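Long-range contacts in uncharacterized protein (Pyrococcus abyssi, PDB 5IFF), which is a restriction DNA glycosylase that probably excises adenine bases from its recognition sequence in double-stranded DNA: residues A[91-96]-A[194-199]; A[103-108]-A[143-148]; A[108-113]-A[125-130]. The protein carries 2 engineered substitutions. One frame throughout, in Å; residues are numbered along the deposited sequence.

Contact 1: residues A[91-96]-A[194-199]; sequences YELLKF and LLKAFI
With L93 and K196 at their nearest backbone approach, the helical segments 91-96 and 194-199 run almost parallel, their axes 20° apart and 10.6 Å from each other at the closest point. K196 carries much of the contact. Its CG rests against L93 CD2 at 3.6 Å, and a bend in the chain at chi3 (71°) brings CE over the F96 ring, above its centre and 11° from the normal. The ammonium follows as a cation-pi partner, with K196 NZ 4.6 Å from the centroid of the F96 ring. The two helices, 87-99 and 188-201, are joined across almost a hundred intervening residues, many of them in strands, and the C-terminal helix 203-216 reaches the same interface through I209 on L195 and K206 on I199. I199 approaches the F96 ring obliquely, its CG2 3.7 Å from F96 CE2. At the other end, L93 and L195 cross at about a right angle and meet through their CD1 atoms at 3.6 Å. The second subunit adds its Y119 against F96 and its F121 against K196.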
loop_
_atom_site.group_PDB
_atom_site.type_symbol
_atom_site.label_atom_id
_atom_site.label_comp_id
_atom_site.label_asym_id
_atom_site.label_seq_id
_atom_site.Cartn_x
_atom_site.Cartn_y
_atom_site.Cartn_z
ATOM N N TYR A 91 25.257 11.176 32.077
ATOM C CA TYR A 91 26.642 11.616 31.838
ATOM C C TYR A 91 27.518 10.474 31.329
ATOM O O TYR A 91 28.415 10.680 30.496
ATOM C CB TYR A 91 27.284 12.189 33.108
ATOM C CG TYR A 91 26.538 13.319 33.745
ATOM C CD1 TYR A 91 25.733 14.193 32.987
ATOM C CD2 TYR A 91 26.640 13.523 35.127
ATOM C CE1 TYR A 91 25.056 15.275 33.650
ATOM C CE2 TYR A 91 25.991 14.543 35.757
ATOM C CZ TYR A 91 25.191 15.407 35.017
ATOM O OH TYR A 91 24.549 16.396 35.735
ATOM N N GLU A 92 27.305 9.271 31.896
ATOM C CA GLU A 92 28.029 8.079 31.434
ATOM C C GLU A 92 27.696 7.729 29.970
ATOM O O GLU A 92 28.539 7.317 29.203
ATOM C CB GLU A 92 27.696 6.866 32.320
ATOM C CG GLU A 92 28.315 6.924 33.713
ATOM C CD GLU A 92 29.835 6.834 33.694
ATOM O OE1 GLU A 92 30.377 5.837 33.171
ATOM O OE2 GLU A 92 30.489 7.766 34.204
ATOM N N LEU A 93 26.459 7.897 29.591
ATOM C CA LEU A 93 26.114 7.640 28.205
ATOM C C LEU A 93 26.723 8.703 27.263
ATOM O O LEU A 93 27.153 8.385 26.150
ATOM C CB LEU A 93 24.607 7.599 28.043
ATOM C CG LEU A 93 23.982 6.334 28.616
ATOM C CD1 LEU A 93 22.500 6.553 28.852
ATOM C CD2 LEU A 93 24.271 5.210 27.633
ATOM N N LEU A 94 26.717 9.963 27.696
ATOM C CA LEU A 94 27.349 11.028 26.872
ATOM C C LEU A 94 28.851 10.773 26.712
ATOM O O LEU A 94 29.431 10.998 25.609
ATOM C CB LEU A 94 27.079 12.413 27.475
ATOM C CG LEU A 94 25.609 12.878 27.407
ATOM C CD1 LEU A 94 25.479 14.212 28.180
ATOM C CD2 LEU A 94 25.145 13.017 25.988
ATOM N N LYS A 95 29.480 10.303 27.781
ATOM C CA LYS A 95 30.897 9.921 27.752
ATOM C C LYS A 95 31.169 8.758 26.777
ATOM O O LYS A 95 32.179 8.738 26.073
ATOM C CB LYS A 95 31.379 9.503 29.133
ATOM C CG LYS A 95 32.909 9.401 29.230
ATOM C CD LYS A 95 33.395 9.220 30.688
ATOM C CE LYS A 95 32.614 10.081 31.692
ATOM N NZ LYS A 95 33.416 10.520 32.907
ATOM N N PHE A 96 30.299 7.766 26.811
ATOM C CA PHE A 96 30.374 6.647 25.862
ATOM C C PHE A 96 30.314 7.156 24.407
ATOM O O PHE A 96 31.183 6.818 23.574
ATOM C CB PHE A 96 29.241 5.653 26.143
ATOM C CG PHE A 96 29.155 4.510 25.143
ATOM C CD1 PHE A 96 30.093 3.478 25.164
ATOM C CD2 PHE A 96 28.142 4.482 24.201
ATOM C CE1 PHE A 96 30.013 2.401 24.258
ATOM C CE2 PHE A 96 28.052 3.417 23.280
ATOM C CZ PHE A 96 29.004 2.372 23.318
ATOM N N LEU A 194 19.890 0.217 24.806
ATOM C CA LEU A 194 19.231 0.602 23.588
ATOM C C LEU A 194 19.796 1.975 23.103
ATOM O O LEU A 194 19.998 2.178 21.898
ATOM C CB LEU A 194 17.700 0.686 23.763
ATOM C CG LEU A 194 17.001 -0.706 23.733
ATOM C CD1 LEU A 194 15.521 -0.521 24.201
ATOM C CD2 LEU A 194 17.108 -1.268 22.273
ATOM N N LEU A 195 20.127 2.870 24.062
ATOM C CA LEU A 195 20.744 4.162 23.710
ATOM C C LEU A 195 22.113 3.891 23.167
ATOM O O LEU A 195 22.469 4.439 22.145
ATOM C CB LEU A 195 20.834 5.099 24.943
ATOM C CG LEU A 195 19.440 5.609 25.355
ATOM C CD1 LEU A 195 19.555 6.174 26.820
ATOM C CD2 LEU A 195 18.856 6.695 24.396
ATOM N N LYS A 196 22.851 2.990 23.811
ATOM C CA LYS A 196 24.188 2.639 23.310
ATOM C C LYS A 196 24.125 1.983 21.943
ATOM O O LYS A 196 25.016 2.222 21.094
ATOM C CB LYS A 196 24.899 1.728 24.268
ATOM C CG LYS A 196 25.324 2.491 25.564
ATOM C CD LYS A 196 25.825 1.521 26.647
ATOM C CE LYS A 196 27.149 0.948 26.258
ATOM N NZ LYS A 196 27.867 0.467 27.479
ATOM N N ALA A 197 23.097 1.161 21.726
ATOM C CA ALA A 197 22.893 0.559 20.393
ATOM C C ALA A 197 22.753 1.642 19.300
ATOM O O ALA A 197 23.397 1.573 18.242
ATOM C CB ALA A 197 21.659 -0.382 20.405
ATOM N N PHE A 198 21.915 2.646 19.531
ATOM C CA PHE A 198 21.740 3.661 18.538
ATOM C C PHE A 198 23.035 4.468 18.331
ATOM O O PHE A 198 23.356 4.886 17.198
ATOM C CB PHE A 198 20.563 4.586 18.937
ATOM C CG PHE A 198 19.223 4.044 18.538
ATOM C CD1 PHE A 198 18.891 3.940 17.177
ATOM C CD2 PHE A 198 18.294 3.612 19.494
ATOM C CE1 PHE A 198 17.622 3.446 16.765
ATOM C CE2 PHE A 198 17.035 3.097 19.100
ATOM C CZ PHE A 198 16.699 3.016 17.743
ATOM N N ILE A 199 23.766 4.682 19.426
ATOM C CA ILE A 199 25.018 5.410 19.385
ATOM C C ILE A 199 26.045 4.691 18.475
ATOM O O ILE A 199 26.761 5.367 17.731
ATOM C CB ILE A 199 25.575 5.606 20.813
ATOM C CG1 ILE A 199 24.809 6.743 21.488
ATOM C CG2 ILE A 199 27.069 5.930 20.806
ATOM C CD1 ILE A 199 25.102 6.818 22.988
#

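Contact 2: residues A[103-108]-A[143-148]; sequences YLEDKG and IVLKHK
L104 sets its CD2 methyl over one face of the flat I143-V144 peptide, 3.6 Å from I143 O. The carboxylate of E105 takes its hydrogen bond from outside the two segments, OE2 pairing with S156 OG on the neighbouring strand 154-163. That of D106 turns back along its own segment, where OD2 is met by the backbone N of Y103 at 3.0 Å, from well above the carboxylate plane.

No hydrogen bond links the two segments, and the cohesion is apolar. With CG anti to the backbone N (chi1 -170°), the L104 side chain projects toward the strand, and its CD2 also touches I143 CG2 at 3.7 Å. The same methyl meets L145 CD2 at 3.7 Å, so one branch of L104 fills the angle between two strand residues whose side chains point to the same side. L145 divides its own branches. CD2 lies between L104 and the stem of E105, with E105 CG 4.0 Å away, while CD1 reaches the end of the short helix, 3.9 Å from G108 O. G108 has positive phi where the chain leaves the helical conformation. P129 of the adjacent strand 121-134 touches both L104 and L145, and I143 packs on A197 and I200 of helix 188-201. The second subunit brings its I123 onto L104, and its E116 forms a salt bridge with K107.

A short, weakly bonded helix thus lies against one face of a curved antiparallel sheet, with leucines and an isoleucine as the interlayer. I143 also packs on V158, an adenine-binding residue, so the helix backs a strand beside the base-binding site of a sheet consistent with the half-pipe fold of this family.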
loop_
_atom_site.group_PDB
_atom_site.type_symbol
_atom_site.label_atom_id
_atom_site.label_comp_id
_atom_site.label_asym_id
_atom_site.label_seq_id
_atom_site.Cartn_x
_atom_site.Cartn_y
_atom_site.Cartn_z
ATOM N N TYR A 103 31.189 2.766 13.424
ATOM C CA TYR A 103 29.771 2.422 13.483
ATOM C C TYR A 103 29.471 1.161 12.717
ATOM O O TYR A 103 30.208 0.810 11.790
ATOM C CB TYR A 103 28.925 3.577 12.920
ATOM C CG TYR A 103 29.282 4.884 13.605
ATOM C CD1 TYR A 103 28.737 5.208 14.839
ATOM C CD2 TYR A 103 30.191 5.769 13.032
ATOM C CE1 TYR A 103 29.108 6.417 15.510
ATOM C CE2 TYR A 103 30.533 6.956 13.655
ATOM C CZ TYR A 103 29.979 7.275 14.897
ATOM O OH TYR A 103 30.330 8.436 15.556
ATOM N N LEU A 104 28.353 0.526 13.057
ATOM C CA LEU A 104 27.939 -0.660 12.326
ATOM C C LEU A 104 27.783 -0.359 10.828
ATOM O O LEU A 104 28.283 -1.107 9.986
ATOM C CB LEU A 104 26.645 -1.207 12.895
ATOM C CG LEU A 104 26.396 -2.590 12.266
ATOM C CD1 LEU A 104 27.381 -3.637 12.793
ATOM C CD2 LEU A 104 24.979 -2.984 12.423
ATOM N N GLU A 105 27.129 0.759 10.492
ATOM C CA GLU A 105 27.001 1.175 9.078
ATOM C C GLU A 105 28.352 1.281 8.354
ATOM O O GLU A 105 28.415 0.992 7.163
ATOM C CB GLU A 105 26.232 2.509 8.969
ATOM C CG GLU A 105 24.708 2.305 9.112
ATOM C CD GLU A 105 23.882 3.553 8.812
ATOM O OE1 GLU A 105 24.414 4.475 8.132
ATOM O OE2 GLU A 105 22.718 3.622 9.284
ATOM N N ASP A 106 29.435 1.627 9.058
ATOM C CA ASP A 106 30.760 1.668 8.427
ATOM C C ASP A 106 31.235 0.309 7.864
ATOM O O ASP A 106 32.052 0.268 6.936
ATOM C CB ASP A 106 31.825 2.169 9.387
ATOM C CG ASP A 106 31.551 3.603 9.905
ATOM O OD1 ASP A 106 30.717 4.328 9.321
ATOM O OD2 ASP A 106 32.185 3.987 10.914
ATOM N N LYS A 107 30.735 -0.780 8.433
ATOM C CA LYS A 107 31.155 -2.116 8.062
ATOM C C LYS A 107 30.563 -2.492 6.728
ATOM O O LYS A 107 31.231 -3.073 5.881
ATOM C CB LYS A 107 30.735 -3.131 9.121
ATOM C CG LYS A 107 31.617 -3.124 10.328
ATOM C CD LYS A 107 31.080 -4.028 11.416
ATOM C CE LYS A 107 31.740 -5.395 11.352
ATOM N NZ LYS A 107 33.184 -5.349 11.744
ATOM N N GLY A 108 29.305 -2.145 6.547
ATOM C CA GLY A 108 28.637 -2.373 5.280
ATOM C C GLY A 108 28.397 -3.849 5.036
ATOM O O GLY A 108 28.359 -4.650 5.968
ATOM N N ILE A 143 21.420 -4.971 16.303
ATOM C CA ILE A 143 21.487 -3.930 15.277
ATOM C C ILE A 143 21.790 -4.588 13.945
ATOM O O ILE A 143 22.707 -5.394 13.824
ATOM C CB ILE A 143 22.553 -2.865 15.583
ATOM C CG1 ILE A 143 22.534 -2.527 17.088
ATOM C CG2 ILE A 143 22.344 -1.582 14.693
ATOM C CD1 ILE A 143 23.839 -1.967 17.613
ATOM N N VAL A 144 20.964 -4.321 12.956
ATOM C CA VAL A 144 21.170 -4.990 11.667
ATOM C C VAL A 144 21.168 -3.915 10.583
ATOM O O VAL A 144 20.813 -2.757 10.856
ATOM C CB VAL A 144 20.074 -6.008 11.385
ATOM C CG1 VAL A 144 20.130 -7.144 12.417
ATOM C CG2 VAL A 144 18.728 -5.307 11.462
ATOM N N LEU A 145 21.578 -4.299 9.386
ATOM C CA LEU A 145 21.621 -3.381 8.254
ATOM C C LEU A 145 20.603 -3.791 7.206
ATOM O O LEU A 145 20.296 -4.987 7.051
ATOM C CB LEU A 145 23.008 -3.344 7.620
ATOM C CG LEU A 145 24.133 -2.850 8.534
ATOM C CD1 LEU A 145 25.396 -2.729 7.666
ATOM C CD2 LEU A 145 23.807 -1.539 9.265
ATOM N N LYS A 146 20.086 -2.783 6.502
ATOM C CA LYS A 146 19.236 -2.970 5.320
ATOM C C LYS A 146 19.716 -2.026 4.212
ATOM O O LYS A 146 20.197 -0.928 4.491
ATOM C CB LYS A 146 17.762 -2.715 5.661
ATOM C CG LYS A 146 16.783 -3.155 4.571
ATOM C CD LYS A 146 15.577 -3.905 5.183
ATOM C CE LYS A 146 14.807 -4.707 4.140
ATOM N NZ LYS A 146 13.763 -5.543 4.792
ATOM N N HIS A 147 19.630 -2.455 2.955
ATOM C CA HIS A 147 19.963 -1.537 1.875
ATOM C C HIS A 147 18.968 -0.402 1.901
ATOM O O HIS A 147 17.802 -0.615 2.248
ATOM C CB HIS A 147 19.964 -2.236 0.520
ATOM C CG HIS A 147 21.267 -2.887 0.200
ATOM N ND1 HIS A 147 21.410 -4.255 0.066
ATOM C CD2 HIS A 147 22.500 -2.361 0.012
ATOM C CE1 HIS A 147 22.670 -4.538 -0.207
ATOM N NE2 HIS A 147 23.355 -3.404 -0.244
ATOM N N LYS A 148 19.428 0.807 1.590
ATOM C CA LYS A 148 18.506 1.930 1.574
ATOM C C LYS A 148 17.585 1.770 0.372
ATOM O O LYS A 148 17.990 1.232 -0.653
ATOM C CB LYS A 148 19.238 3.258 1.527
ATOM C CG LYS A 148 20.037 3.575 2.758
ATOM C CD LYS A 148 20.719 4.911 2.588
ATOM C CE LYS A 148 19.743 6.057 2.771
ATOM N NZ LYS A 148 19.253 6.179 4.180
#

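Contact 3: residues A[108-113]-A[125-130]; sequences GIRRES and EDVYPV
R110 and V127 form a hydrogen-bonded pair of the antiparallel bridge, R110 N to V127 O at 3.2 Å and V127 N to R110 O at 2.8 Å. Two residues on, E112 and E125 repeat the pattern, E112 N to E125 O being nearly straight at 171°, and R111 with D126 is the non-hydrogen-bonded pair between them.

Charged groups occupy both faces. R110 grips E112 side-on, NE and NH2 both donating to OE2 at the edge of the guanidinium, while V127 CG1 lies over one face of that group. The D126 carboxylate lies over one face of the R111 guanidinium, the two planes 54° apart, an attraction of charges with no N-H directed at the oxygen; its closest distances are doubtful because D126 OD1 is modelled too near. A leucine in place of R111 would probably leave the D126 carboxylate without a compensating charge on that face.

Apolar contact gathers at the start of the first segment. I109 lies over one face of the Y128 ring, its CG1 4.0 Å from the ring centroid and its CD1 3.5 Å from Y128 CE2.

Strand 110-114 follows helix 104-107 and borders strand 121-134, and I109 and Y128 both pack on H147 of strand 140-147. D126, Y128 and V130 also pair antiparallel with a strand of the second subunit, carrying the sheet across the interface, where R110 forms a salt bridge with E125 of the second subunit, and E125 with R110 of that subunit.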
loop_
_atom_site.group_PDB
_atom_site.type_symbol
_atom_site.label_atom_id
_atom_site.label_comp_id
_atom_site.label_asym_id
_atom_site.label_seq_id
_atom_site.Cartn_x
_atom_site.Cartn_y
_atom_site.Cartn_z
ATOM N N GLY A 108 29.305 -2.145 6.547
ATOM C CA GLY A 108 28.637 -2.373 5.280
ATOM C C GLY A 108 28.397 -3.849 5.036
ATOM O O GLY A 108 28.359 -4.650 5.968
ATOM N N ILE A 109 28.272 -4.195 3.759
ATOM C CA ILE A 109 27.950 -5.538 3.300
ATOM C C ILE A 109 29.006 -6.010 2.304
ATOM O O ILE A 109 29.332 -5.274 1.382
ATOM C CB ILE A 109 26.564 -5.528 2.653
ATOM C CG1 ILE A 109 25.503 -5.320 3.741
ATOM C CG2 ILE A 109 26.325 -6.786 1.859
ATOM C CD1 ILE A 109 24.363 -4.366 3.382
ATOM N N ARG A 110 29.572 -7.201 2.484
ATOM C CA ARG A 110 30.565 -7.685 1.516
ATOM C C ARG A 110 30.112 -8.971 0.776
ATOM O O ARG A 110 29.343 -9.769 1.312
ATOM C CB ARG A 110 31.906 -7.919 2.213
ATOM C CG ARG A 110 31.956 -9.108 3.164
ATOM C CD ARG A 110 33.323 -9.201 3.836
ATOM N NE ARG A 110 33.571 -10.506 4.456
ATOM C CZ ARG A 110 33.325 -10.794 5.733
ATOM N NH1 ARG A 110 32.814 -9.868 6.530
ATOM N NH2 ARG A 110 33.585 -12.009 6.212
ATOM N N ARG A 111 30.575 -9.160 -0.459
ATOM C CA ARG A 111 30.271 -10.397 -1.172
ATOM C C ARG A 111 31.535 -11.233 -1.257
ATOM O O ARG A 111 32.572 -10.753 -1.706
ATOM C CB ARG A 111 29.707 -10.129 -2.567
ATOM C CG ARG A 111 29.407 -11.436 -3.345
ATOM C CD ARG A 111 28.986 -11.199 -4.772
ATOM N NE ARG A 111 27.726 -10.468 -4.921
ATOM C CZ ARG A 111 26.532 -10.938 -4.581
ATOM N NH1 ARG A 111 25.438 -10.215 -4.774
ATOM N NH2 ARG A 111 26.431 -12.136 -4.038
ATOM N N GLU A 112 31.453 -12.477 -0.796
ATOM C CA GLU A 112 32.601 -13.369 -0.800
ATOM C C GLU A 112 32.405 -14.432 -1.846
ATOM O O GLU A 112 31.305 -14.957 -2.009
ATOM C CB GLU A 112 32.808 -14.027 0.565
ATOM C CG GLU A 112 33.235 -13.076 1.688
ATOM C CD GLU A 112 33.744 -13.822 2.923
ATOM O OE1 GLU A 112 33.721 -15.073 2.922
ATOM O OE2 GLU A 112 34.166 -13.160 3.896
ATOM N N SER A 113 33.481 -14.725 -2.565
ATOM C CA SER A 113 33.510 -15.832 -3.478
ATOM C C SER A 113 33.732 -17.098 -2.691
ATOM O O SER A 113 34.394 -17.088 -1.660
ATOM C CB SER A 113 34.620 -15.658 -4.528
ATOM O OG SER A 113 35.913 -15.676 -3.934
ATOM N N GLU A 125 28.628 -15.554 -1.482
ATOM C CA GLU A 125 27.916 -15.328 -0.233
ATOM C C GLU A 125 27.869 -13.827 0.060
ATOM O O GLU A 125 28.908 -13.176 0.050
ATOM C CB GLU A 125 28.589 -16.107 0.906
ATOM C CG GLU A 125 28.210 -17.582 0.963
ATOM C CD GLU A 125 28.999 -18.407 2.015
ATOM O OE1 GLU A 125 30.092 -17.982 2.454
ATOM O OE2 GLU A 125 28.515 -19.496 2.397
ATOM N N ASP A 126 26.672 -13.268 0.261
ATOM C CA ASP A 126 26.541 -11.881 0.718
ATOM C C ASP A 126 26.519 -11.860 2.252
ATOM O O ASP A 126 25.775 -12.628 2.869
ATOM C CB ASP A 126 25.285 -11.224 0.152
ATOM C CG ASP A 126 25.441 -10.843 -1.311
ATOM O OD1 ASP A 126 26.590 -10.561 -1.722
ATOM O OD2 ASP A 126 24.423 -10.810 -2.037
ATOM N N VAL A 127 27.313 -10.976 2.863
ATOM C CA VAL A 127 27.594 -11.091 4.291
ATOM C C VAL A 127 27.218 -9.779 4.993
ATOM O O VAL A 127 27.796 -8.734 4.694
ATOM C CB VAL A 127 29.093 -11.431 4.574
ATOM C CG1 VAL A 127 29.289 -11.825 6.022
ATOM C CG2 VAL A 127 29.599 -12.556 3.649
ATOM N N TYR A 128 26.217 -9.856 5.867
ATOM C CA TYR A 128 25.667 -8.700 6.583
ATOM C C TYR A 128 26.119 -8.690 8.046
ATOM O O TYR A 128 25.952 -9.688 8.749
ATOM C CB TYR A 128 24.146 -8.722 6.564
ATOM C CG TYR A 128 23.500 -8.497 5.230
ATOM C CD1 TYR A 128 23.548 -9.474 4.229
ATOM C CD2 TYR A 128 22.808 -7.321 4.971
ATOM C CE1 TYR A 128 22.947 -9.262 3.002
ATOM C CE2 TYR A 128 22.199 -7.107 3.748
ATOM C CZ TYR A 128 22.271 -8.087 2.771
ATOM O OH TYR A 128 21.660 -7.869 1.563
ATOM N N PRO A 129 26.658 -7.553 8.521
ATOM C CA PRO A 129 27.114 -7.510 9.915
ATOM C C PRO A 129 25.927 -7.316 10.866
ATOM O O PRO A 129 25.006 -6.541 10.565
ATOM C CB PRO A 129 28.053 -6.294 9.933
ATOM C CG PRO A 129 27.349 -5.333 9.006
ATOM C CD PRO A 129 26.728 -6.226 7.891
ATOM N N VAL A 130 25.946 -8.024 11.990
ATOM C CA VAL A 130 24.942 -7.885 13.025
ATOM C C VAL A 130 25.612 -7.613 14.376
ATOM O O VAL A 130 26.548 -8.310 14.752
ATOM C CB VAL A 130 24.094 -9.156 13.103
ATOM C CG1 VAL A 130 23.105 -9.113 14.247
ATOM C CG2 VAL A 130 23.355 -9.379 11.760
#

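Contact 1 spans the widest stretch of chain, enclosing contact 2, which in turn encloses contact 3. Helix 87-99 leads into helix 104-107 and then strand 110-114, so the first partners of the three contacts come in sequence. Contacts 2 and 3 have centres about 11 Å apart, share G108 and use the neighbouring strands 140-147 and 121-134 of one sheet; L145 CD1 lies 3.5 Å from P129 CG between them. Contact 1, among the helices, is centred about 18 Å from contact 2 and touches it through A197 and I143. The series therefore runs from the helical layer to the strands that join the second subunit, and all three contacts touch that subunit.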